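Local coordinates for protein alpha-1,3-glucanase (PDB 5ZRU) that hydrolyses the alpha-1,3-glucosidic linkages of alpha-1,3-glucan, the chain here being the GH87 catalytic unit of a longer multidomain enzyme, at residues M436-P441 with D482-V487; D476-N481 with F504-G509. All blocks are in the same frame, centred on the assembly; numbering follows the deposited sequence.

Contact 1. Residues M436-P441 with D482-V487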
ATOM      1  N   MET A 436       1.808  -7.924  14.558  1.00  8.43           N
ATOM      2  CA  MET A 436       2.565  -7.202  15.570  1.00  8.42           C
ATOM      3  C   MET A 436       3.784  -8.047  15.891  1.00 12.04           C
ATOM      4  O   MET A 436       3.679  -9.273  15.952  1.00 11.09           O
ATOM      5  CB  MET A 436       1.737  -6.961  16.831  1.00  7.74           C
ATOM      6  CG  MET A 436       0.429  -6.205  16.590  1.00  9.49           C
ATOM      7  SD  MET A 436      -0.529  -5.991  18.113  1.00 10.78           S
ATOM      8  CE  MET A 436       0.528  -4.908  19.066  1.00  9.21           C
ATOM      9  N   ASN A 437       4.937  -7.410  16.069  1.00  9.76           N
ATOM     10  CA  ASN A 437       6.076  -8.142  16.612  1.00 12.99           C
ATOM     11  C   ASN A 437       6.930  -7.183  17.426  1.00 10.59           C
ATOM     12  O   ASN A 437       6.707  -5.971  17.430  1.00 10.53           O
ATOM     13  CB  ASN A 437       6.885  -8.870  15.514  1.00 10.81           C
ATOM     14  CG  ASN A 437       7.652  -7.938  14.572  1.00 12.50           C
ATOM     15  OD1 ASN A 437       8.206  -6.919  14.970  1.00 13.06           O
ATOM     16  ND2 ASN A 437       7.712  -8.329  13.295  1.00 14.12           N
ATOM     17  N   THR A 438       7.910  -7.750  18.135  1.00 10.13           N
ATOM     18  CA  THR A 438       8.892  -6.964  18.870  1.00 12.53           C
ATOM     19  C   THR A 438      10.296  -7.189  18.309  1.00 17.25           C
ATOM     20  O   THR A 438      11.287  -7.106  19.039  1.00 15.91           O
ATOM     21  CB  THR A 438       8.836  -7.279  20.369  1.00 11.40           C
ATOM     22  OG1 THR A 438       8.982  -8.695  20.585  1.00 13.80           O
ATOM     23  CG2 THR A 438       7.491  -6.839  20.958  1.00 13.11           C
ATOM     24  N   VAL A 439      10.397  -7.441  16.997  1.00 12.27           N
ATOM     25  CA  VAL A 439      11.693  -7.777  16.402  1.00 13.86           C
ATOM     26  C   VAL A 439      12.566  -6.566  16.091  1.00 17.07           C
ATOM     27  O   VAL A 439      13.768  -6.731  15.857  1.00 20.86           O
ATOM     28  CB  VAL A 439      11.469  -8.630  15.135  1.00 17.13           C
ATOM     29  CG1 VAL A 439      11.188  -7.750  13.933  1.00 19.20           C
ATOM     30  CG2 VAL A 439      12.666  -9.542  14.879  1.00 23.49           C
ATOM     31  N   PHE A 440      12.027  -5.354  16.111  1.00 16.70           N
ATOM     32  CA  PHE A 440      12.781  -4.210  15.618  1.00 17.35           C
ATOM     33  C   PHE A 440      13.368  -3.387  16.755  1.00 16.31           C
ATOM     34  O   PHE A 440      12.898  -3.458  17.895  1.00 15.96           O
ATOM     35  CB  PHE A 440      11.878  -3.331  14.742  1.00 16.87           C
ATOM     36  CG  PHE A 440      11.428  -4.023  13.489  1.00 20.84           C
ATOM     37  CD1 PHE A 440      12.364  -4.583  12.627  1.00 22.24           C
ATOM     38  CD2 PHE A 440      10.079  -4.175  13.202  1.00 17.83           C
ATOM     39  CE1 PHE A 440      11.962  -5.246  11.471  1.00 26.12           C
ATOM     40  CE2 PHE A 440       9.670  -4.840  12.051  1.00 19.17           C
ATOM     41  CZ  PHE A 440      10.610  -5.379  11.186  1.00 21.40           C
ATOM     42  N   PRO A 441      14.415  -2.602  16.471  1.00 16.66           N
ATOM     43  CA  PRO A 441      14.965  -1.688  17.478  1.00 15.76           C
ATOM     44  C   PRO A 441      13.931  -0.682  17.953  1.00 16.66           C
ATOM     45  O   PRO A 441      12.941  -0.396  17.275  1.00 16.76           O
ATOM     46  CB  PRO A 441      16.107  -0.978  16.735  1.00 17.51           C
ATOM     47  CG  PRO A 441      16.502  -1.921  15.661  1.00 17.54           C
ATOM     48  CD  PRO A 441      15.237  -2.631  15.244  1.00 15.13           C
ATOM     49  N   ASP A 482      10.512  -9.031  23.211  1.00 15.31           N
ATOM     50  CA  ASP A 482       9.661  -8.567  24.294  1.00 12.10           C
ATOM     51  C   ASP A 482       8.234  -9.082  24.111  1.00 17.64           C
ATOM     52  O   ASP A 482       7.877  -9.588  23.041  1.00 14.37           O
ATOM     53  CB  ASP A 482       9.680  -7.044  24.348  1.00 14.05           C
ATOM     54  CG  ASP A 482      10.959  -6.494  24.962  1.00 17.43           C
ATOM     55  OD1 ASP A 482      11.513  -7.125  25.891  1.00 18.57           O
ATOM     56  OD2 ASP A 482      11.391  -5.419  24.528  1.00 16.03           O
ATOM     57  N   PRO A 483       7.393  -9.000  25.141  1.00 11.97           N
ATOM     58  CA  PRO A 483       6.023  -9.510  25.018  1.00 13.69           C
ATOM     59  C   PRO A 483       5.128  -8.607  24.176  1.00 12.87           C
ATOM     60  O   PRO A 483       5.371  -7.413  23.997  1.00 13.32           O
ATOM     61  CB  PRO A 483       5.529  -9.566  26.471  1.00 14.20           C
ATOM     62  CG  PRO A 483       6.407  -8.595  27.206  1.00 17.57           C
ATOM     63  CD  PRO A 483       7.740  -8.673  26.541  1.00 12.30           C
ATOM     64  N   ILE A 484       4.085  -9.219  23.633  1.00 12.45           N
ATOM     65  CA  ILE A 484       2.937  -8.491  23.104  1.00 14.33           C
ATOM     66  C   ILE A 484       1.928  -8.376  24.234  1.00 13.09           C
ATOM     67  O   ILE A 484       1.541  -9.387  24.829  1.00 11.57           O
ATOM     68  CB  ILE A 484       2.324  -9.213  21.890  1.00 13.16           C
ATOM     69  CG1 ILE A 484       3.387  -9.550  20.832  1.00 16.77           C
ATOM     70  CG2 ILE A 484       1.169  -8.388  21.287  1.00 12.10           C
ATOM     71  CD1 ILE A 484       3.921  -8.357  20.101  1.00 15.44           C
ATOM     72  N   LYS A 485       1.507  -7.148  24.538  1.00 11.90           N
ATOM     73  CA  LYS A 485       0.742  -6.867  25.747  1.00 13.99           C
ATOM     74  C   LYS A 485      -0.331  -5.815  25.487  1.00  9.88           C
ATOM     75  O   LYS A 485      -0.067  -4.808  24.826  1.00 12.64           O
ATOM     76  CB  LYS A 485       1.685  -6.385  26.856  1.00 17.41           C
ATOM     77  CG  LYS A 485       1.008  -5.847  28.078  1.00 21.95           C
ATOM     78  CD  LYS A 485       1.997  -5.660  29.232  1.00 28.32           C
ATOM     79  CE  LYS A 485       2.996  -4.545  28.990  1.00 25.80           C
ATOM     80  NZ  LYS A 485       3.653  -4.151  30.290  1.00 35.41           N
ATOM     81  N   ASN A 486      -1.539  -6.061  26.011  1.00 12.54           N
ATOM     82  CA  ASN A 486      -2.666  -5.117  26.020  1.00 10.62           C
ATOM     83  C   ASN A 486      -3.159  -4.801  24.600  1.00 11.27           C
ATOM     84  O   ASN A 486      -3.041  -3.684  24.082  1.00  9.33           O
ATOM     85  CB  ASN A 486      -2.304  -3.833  26.782  1.00 10.97           C
ATOM     86  CG  ASN A 486      -2.024  -4.086  28.259  1.00 17.01           C
ATOM     87  OD1 ASN A 486      -2.546  -5.033  28.850  1.00 14.17           O
ATOM     88  ND2 ASN A 486      -1.199  -3.237  28.858  1.00 16.52           N
ATOM     89  N   VAL A 487      -3.747  -5.822  23.983  1.00 10.12           N
ATOM     90  CA  VAL A 487      -4.271  -5.719  22.626  1.00 12.59           C
ATOM     91  C   VAL A 487      -5.673  -6.307  22.611  1.00 12.00           C
ATOM     92  O   VAL A 487      -5.906  -7.384  23.172  1.00 11.93           O
ATOM     93  CB  VAL A 487      -3.376  -6.436  21.591  1.00  8.62           C
ATOM     94  CG1 VAL A 487      -3.835  -6.079  20.183  1.00 10.99           C
ATOM     95  CG2 VAL A 487      -1.910  -6.062  21.769  1.00  9.40           C
TER
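D482 meets T438 through its backbone: the threonine hydroxyl OG1 donates to D482 O at 2.8 Å, coming in tilted 27° from the carbonyl plane. T438 holds OG1 between its own N and carbonyl carbon (chi1 54°), which brings the hydroxyl within reach of D482 O, while the N-H of N481 donates to the same OG1; a valine here would probably leave both D482 O and that N-H without their mate. CB of D482 lies 4.0 Å from T438 CG2, while its carboxylate turns to H444. At P483 the carbonyl O approaches the same methyl, CG2 of T438, at 3.7 Å. Next, I484 directs CD1 into the angle between T438 and M436, 4.0 Å from T438 CG2 and 4.2 Å from M436 CB, the methionine and isoleucine side chains crossing at a slant. This is a turn of the right-handed parallel beta-helix of the catalytic unit, where the end of strand 435-437 lies against residues on both sides of a corner in the next coil; the chain bends through T438 in an Asx turn, N437 OD1 accepting from V439 N. The second segment then rounds its corner at N486, and V487 faces back toward 436-441. Its CG2 meets M436 CE tip to tip at 3.8 Å, the bend at chi3 (66°) having folded the methionine methyl toward it. F453 of strand 451-459 touches both side chains.

Contact 2. Residues D476-N481 with F504-G509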
ATOM      1  N   ASP A 476      -1.278 -12.108  12.808  1.00  9.91           N
ATOM      2  CA  ASP A 476      -0.048 -12.768  13.242  1.00 10.89           C
ATOM      3  C   ASP A 476       0.602 -11.969  14.358  1.00  9.98           C
ATOM      4  O   ASP A 476       0.959 -10.801  14.172  1.00 10.90           O
ATOM      5  CB  ASP A 476       0.927 -12.954  12.073  1.00  9.45           C
ATOM      6  CG  ASP A 476       2.006 -13.972  12.386  1.00 10.51           C
ATOM      7  OD1 ASP A 476       3.057 -13.591  12.958  1.00 11.24           O
ATOM      8  OD2 ASP A 476       1.779 -15.162  12.101  1.00 10.84           O
ATOM      9  N   LEU A 477       0.780 -12.607  15.508  1.00  7.54           N
ATOM     10  CA  LEU A 477       1.370 -11.969  16.669  1.00  9.81           C
ATOM     11  C   LEU A 477       2.628 -12.732  17.060  1.00  8.11           C
ATOM     12  O   LEU A 477       2.583 -13.944  17.293  1.00 10.21           O
ATOM     13  CB  LEU A 477       0.376 -11.923  17.832  1.00  9.10           C
ATOM     14  CG  LEU A 477      -1.014 -11.355  17.490  1.00  9.25           C
ATOM     15  CD1 LEU A 477      -1.942 -11.451  18.699  1.00 10.46           C
ATOM     16  CD2 LEU A 477      -0.914  -9.900  17.015  1.00  9.80           C
ATOM     17  N   GLU A 478       3.739 -12.013  17.156  1.00  9.73           N
ATOM     18  CA  GLU A 478       5.048 -12.624  17.353  1.00 10.74           C
ATOM     19  C   GLU A 478       5.741 -11.910  18.505  1.00 10.98           C
ATOM     20  O   GLU A 478       6.068 -10.727  18.393  1.00 11.42           O
ATOM     21  CB  GLU A 478       5.877 -12.542  16.074  1.00 10.87           C
ATOM     22  CG  GLU A 478       7.274 -13.105  16.207  1.00 12.09           C
ATOM     23  CD  GLU A 478       8.118 -12.823  14.975  1.00 16.30           C
ATOM     24  OE1 GLU A 478       7.697 -13.207  13.862  1.00 14.95           O
ATOM     25  OE2 GLU A 478       9.186 -12.189  15.124  1.00 19.16           O
ATOM     26  N   ALA A 479       5.948 -12.618  19.611  1.00 11.32           N
ATOM     27  CA  ALA A 479       6.658 -12.049  20.758  1.00 13.31           C
ATOM     28  C   ALA A 479       8.133 -12.397  20.594  1.00 12.88           C
ATOM     29  O   ALA A 479       8.705 -13.227  21.300  1.00 13.20           O
ATOM     30  CB  ALA A 479       6.077 -12.551  22.073  1.00 13.45           C
ATOM     31  N   SER A 480       8.724 -11.741  19.588  1.00 14.53           N
ATOM     32  CA  SER A 480      10.075 -12.054  19.138  1.00 14.43           C
ATOM     33  C   SER A 480      11.075 -11.920  20.281  1.00 15.38           C
ATOM     34  O   SER A 480      11.901 -12.809  20.512  1.00 14.19           O
ATOM     35  CB  SER A 480      10.464 -11.114  17.997  1.00 16.13           C
ATOM     36  OG  SER A 480       9.298 -10.614  17.318  1.00 16.87           O
ATOM     37  N   ASN A 481      11.040 -10.792  20.992  1.00 14.28           N
ATOM     38  CA  ASN A 481      11.987 -10.588  22.074  1.00 13.47           C
ATOM     39  C   ASN A 481      11.190 -10.149  23.298  1.00 17.49           C
ATOM     40  O   ASN A 481      11.131 -10.875  24.293  1.00 24.42           O
ATOM     41  CB  ASN A 481      13.076  -9.618  21.611  1.00 19.14           C
ATOM     42  CG  ASN A 481      13.338  -8.503  22.589  1.00 22.28           C
ATOM     43  OD1 ASN A 481      14.022  -8.684  23.613  1.00 26.16           O
ATOM     44  ND2 ASN A 481      12.797  -7.330  22.289  1.00 27.57           N
ATOM     45  N   PHE A 504      -0.028 -17.164  17.028  1.00  9.64           N
ATOM     46  CA  PHE A 504       0.802 -16.643  18.111  1.00  9.41           C
ATOM     47  C   PHE A 504       2.092 -17.443  18.181  1.00 10.22           C
ATOM     48  O   PHE A 504       2.050 -18.673  18.174  1.00 13.47           O
ATOM     49  CB  PHE A 504       0.172 -16.790  19.515  1.00 10.22           C
ATOM     50  CG  PHE A 504      -1.170 -16.163  19.698  1.00  8.99           C
ATOM     51  CD1 PHE A 504      -2.308 -16.754  19.173  1.00 10.81           C
ATOM     52  CD2 PHE A 504      -1.309 -15.040  20.499  1.00 10.92           C
ATOM     53  CE1 PHE A 504      -3.558 -16.199  19.399  1.00 13.68           C
ATOM     54  CE2 PHE A 504      -2.570 -14.485  20.727  1.00 12.34           C
ATOM     55  CZ  PHE A 504      -3.677 -15.064  20.172  1.00 10.85           C
ATOM     56  N   GLY A 505       3.224 -16.767  18.335  1.00 10.59           N
ATOM     57  CA  GLY A 505       4.446 -17.520  18.544  1.00 11.02           C
ATOM     58  C   GLY A 505       5.614 -16.670  18.998  1.00 12.30           C
ATOM     59  O   GLY A 505       5.488 -15.463  19.216  1.00 12.87           O
ATOM     60  N   TYR A 506       6.768 -17.347  19.104  1.00 11.58           N
ATOM     61  CA  TYR A 506       7.984 -16.898  19.786  1.00 14.25           C
ATOM     62  C   TYR A 506       7.711 -16.754  21.280  1.00 12.72           C
ATOM     63  O   TYR A 506       6.558 -16.852  21.715  1.00 15.66           O
ATOM     64  CB  TYR A 506       8.547 -15.616  19.152  1.00 13.71           C
ATOM     65  CG  TYR A 506       9.211 -15.931  17.820  1.00 14.97           C
ATOM     66  CD1 TYR A 506       8.444 -16.224  16.707  1.00 14.09           C
ATOM     67  CD2 TYR A 506      10.597 -15.993  17.695  1.00 19.59           C
ATOM     68  CE1 TYR A 506       9.018 -16.540  15.487  1.00 15.29           C
ATOM     69  CE2 TYR A 506      11.191 -16.321  16.468  1.00 21.41           C
ATOM     70  CZ  TYR A 506      10.385 -16.590  15.369  1.00 20.75           C
ATOM     71  OH  TYR A 506      10.924 -16.915  14.140  1.00 17.91           O
ATOM     72  N   GLY A 507       8.764 -16.583  22.077  1.00 13.36           N
ATOM     73  CA  GLY A 507       8.715 -16.823  23.503  1.00 12.58           C
ATOM     74  C   GLY A 507       8.655 -15.610  24.403  1.00 14.87           C
ATOM     75  O   GLY A 507       8.720 -15.772  25.629  1.00 14.23           O
ATOM     76  N   GLY A 508       8.495 -14.404  23.854  1.00 12.47           N
ATOM     77  CA  GLY A 508       8.555 -13.208  24.675  1.00 12.73           C
ATOM     78  C   GLY A 508       7.349 -12.988  25.571  1.00 15.17           C
ATOM     79  O   GLY A 508       7.426 -12.175  26.497  1.00 14.09           O
ATOM     80  N   GLY A 509       6.242 -13.660  25.300  1.00 13.79           N
ATOM     81  CA  GLY A 509       5.080 -13.593  26.165  1.00 12.63           C
ATOM     82  C   GLY A 509       3.893 -12.909  25.500  1.00 13.68           C
ATOM     83  O   GLY A 509       4.043 -12.029  24.642  1.00 11.92           O
TER
HETATM   84  O   HOH W   1      11.415 -16.022  21.200  1.00 23.10           O
HETATM   85  O   HOH W   2       9.898 -11.538  27.320  1.00 24.37           O
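L477 pairs with F504, and E478 with G505, as parallel bridges between strands 475-478 and 502-505, and three backbone hydrogen bonds cross between the segments. L477 O accepts from G505 N at 3.1 Å, and A479 N returns a bond to G505 O at 2.9 Å. Past the strands A479, the centre of an inverse gamma turn, gives its carbonyl O to G508 N at 2.8 Å, with the donor tilted 16° from the carbonyl plane; a side chain at G508 would run into A479 O, so glycine suits the place. Two waters serve the loops: one accepts from G507 N at 2.8 Å and weakly reaches S480 O, the other donates to G508 O and weakly to N481 O. The E478 carboxylate is held at both oxygens. OE2 takes the S480 hydroxyl OG at 2.7 Å on its anti side, OG in turn accepting from T438 N, and OE1 forms a salt bridge with R472, whose NH1 also serves D476 OD1. With CG anti to the backbone N (chi1 178°), E478 runs alongside Y506, its CG 3.4 Å from Y506 CD1 and its CD over one ring face, carboxylate and ring planes 30° apart. On the other side of the sheet L477 CD1 packs at 3.7 Å from F504 CE2. F510 of strand 510-511 touches L477 and, past the strand end, A479, and meets the F504 ring edge-to-face. Within the parallel beta-helix, strand 475-478 lies between strands 435-437 and 502-505, and the latter is followed by strand 542-544.

How the contacts relate
The centres of contacts 1 and 2 are about 7 Å apart, and their segments alternate along the chain: 436-441, 476-481, 482-487, 504-509. Residues 476-481 run straight into 482-487, so one coil of the beta-helix takes part in both. Strands 435-437, 475-478 and 502-505 are successive neighbours on one parallel face; contact 2 pairs the last two, whereas contact 1 joins the first to residues 482-487, which follow the second. A probable hydrogen bond between I484 N and G509 O, 3.0 Å apart, ties them where strand 484-485 meets strand 510-511. Together they link three consecutive coils of the catalytic unit. A bound calcium ion lies about 9 Å from the side chain of N437, near contact 1 but outside it.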